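Local atomic coordinates of arsenate Reductase (Corynebacterium glutamicum, PDB entry 3T38), a protein that reduces arsenate to arsenite in a thioredoxin-dependent reaction and is built around a low molecular weight tyrosine phosphatase fold. Residues A[95-99]-A[112-116]. Sequence-based numbering, arbitrary orientation.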
loop_
_atom_site.group_PDB
_atom_site.type_symbol
_atom_site.label_atom_id
_atom_site.label_comp_id
_atom_site.label_asym_id
_atom_site.label_seq_id
_atom_site.Cartn_x
_atom_site.Cartn_y
_atom_site.Cartn_z
ATOM N N SER A 95 -1.599 16.978 6.380
ATOM C CA SER A 95 -2.910 16.378 6.017
ATOM C C SER A 95 -3.775 16.039 7.227
ATOM O O SER A 95 -5.001 16.014 7.139
ATOM C CB SER A 95 -2.776 15.162 5.080
ATOM O OG SER A 95 -1.910 14.150 5.593
ATOM N N GLN A 96 -3.144 15.761 8.338
ATOM C CA GLN A 96 -3.862 15.448 9.574
ATOM C C GLN A 96 -4.459 16.696 10.202
ATOM O O GLN A 96 -5.580 16.655 10.715
ATOM C CB GLN A 96 -2.932 14.744 10.581
ATOM C CG GLN A 96 -2.367 13.399 10.080
ATOM C CD GLN A 96 -3.354 12.237 10.269
ATOM O OE1 GLN A 96 -4.525 12.446 10.594
ATOM N NE2 GLN A 96 -2.875 10.994 10.088
ATOM N N ILE A 97 -3.699 17.778 10.172
ATOM C CA ILE A 97 -4.149 19.086 10.573
ATOM C C ILE A 97 -5.314 19.510 9.715
ATOM O O ILE A 97 -6.355 19.925 10.264
ATOM C CB ILE A 97 -3.027 20.158 10.411
ATOM C CG1 ILE A 97 -1.830 19.786 11.280
ATOM C CG2 ILE A 97 -3.599 21.587 10.728
ATOM C CD1 ILE A 97 -0.563 20.631 10.965
ATOM N N ALA A 98 -5.159 19.415 8.387
ATOM C CA ALA A 98 -6.190 19.898 7.505
ATOM C C ALA A 98 -7.462 19.081 7.723
ATOM O O ALA A 98 -8.577 19.614 7.785
ATOM C CB ALA A 98 -5.763 19.817 6.062
ATOM N N SER A 99 -7.289 17.767 7.826
ATOM C CA SER A 99 -8.428 16.901 7.953
ATOM C C SER A 99 -9.195 17.161 9.246
ATOM O O SER A 99 -10.444 17.138 9.244
ATOM C CB SER A 99 -7.974 15.409 7.907
ATOM O OG SER A 99 -9.069 14.544 8.242
ATOM N N VAL A 112 -14.382 13.365 5.809
ATOM C CA VAL A 112 -13.027 13.869 5.513
ATOM C C VAL A 112 -12.037 12.723 5.677
ATOM O O VAL A 112 -12.129 11.994 6.642
ATOM C CB VAL A 112 -12.640 15.043 6.440
ATOM C CG1 VAL A 112 -11.383 15.822 5.849
ATOM C CG2 VAL A 112 -13.825 16.064 6.609
ATOM N N ARG A 113 -11.047 12.610 4.767
ATOM C CA ARG A 113 -10.000 11.603 4.837
ATOM C C ARG A 113 -8.660 12.208 4.665
ATOM O O ARG A 113 -8.513 13.297 4.068
ATOM C CB ARG A 113 -10.205 10.609 3.743
ATOM C CG ARG A 113 -11.601 10.082 3.768
ATOM C CD ARG A 113 -11.732 8.824 2.933
ATOM N NE ARG A 113 -13.016 8.131 3.142
ATOM C CZ ARG A 113 -14.145 8.399 2.493
ATOM N NH1 ARG A 113 -14.211 9.433 1.653
ATOM N NH2 ARG A 113 -15.242 7.657 2.719
ATOM N N SER A 114 -7.647 11.517 5.186
ATOM C CA SER A 114 -6.263 11.894 4.835
ATOM C C SER A 114 -5.362 10.700 4.490
ATOM O O SER A 114 -5.711 9.566 4.762
ATOM C CB SER A 114 -5.625 12.703 5.977
ATOM O OG SER A 114 -5.642 12.002 7.229
ATOM N N ALA A 115 -4.183 10.958 3.890
ATOM C CA ALA A 115 -3.297 9.867 3.563
ATOM C C ALA A 115 -1.963 10.430 3.205
ATOM O O ALA A 115 -1.844 11.649 3.034
ATOM C CB ALA A 115 -3.903 8.955 2.397
ATOM N N GLY A 116 -0.970 9.537 3.115
ATOM C CA GLY A 116 0.394 9.921 2.850
ATOM C C GLY A 116 0.947 9.108 1.699
ATOM O O GLY A 116 0.451 8.000 1.417
HETATM O O HOH W 1 -7.548 12.321 8.874
#
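Val-112 meets the helix through one branch: its CG1, anti to the backbone N (chi1 -164°), lies alongside the side chain of Ser-99, 3.6 Å from Ser-99 OG and 4.0 Å from Ser-99 CB. Arg-113 directs its side chain away from the helix, and its NH1 hydrogen-bonds Gln-83 OE1 of strand 83-88. Ser-114 turns back and is the middle of the contact. Its CB rests against the single helical turn between Ser-95 and Ser-99, 3.6 Å from Ser-95 O and 4.1 Å from Ser-99 CB; that carbonyl is already engaged by Ser-99 N in the helix bond. A chi1 of 57° swings Ser-114 OG away from Ser-95 and towards Gln-96, but Gln-96 OE1 stays 3.6 Å off, and a water makes the link instead. The water lies 2.8 Å from Ser-99 OG and gives a weak bond to Gln-96 OE1; its approach to Ser-114 OG, 2.5 Å, is short and of doubtful exact length, yet it places the water as a bridge from helix to strand where the two hydroxyls do not meet. Asn-91 adds a second tie: its side-chain amide bonds both Ser-95 OG and Ser-114 OG, while its main-chain carbonyl receives Gln-96 NE2. Ala-115 directs its methyl away, and its carbonyl O faces Ser-95 OG at a distance too long to count as a bond. The axes come within 7.9 Å, consistent with the small side chains between them, and run almost exactly antiparallel at 177°, as expected for the helix and second strand of a right-handed beta-alpha-beta crossover. Strand 111-116 is the outermost strand of the parallel sheet within this chain, beside 83-88, and helix 94-106 covers this face, its Ile-97 and Ala-98 touching helix 190-211.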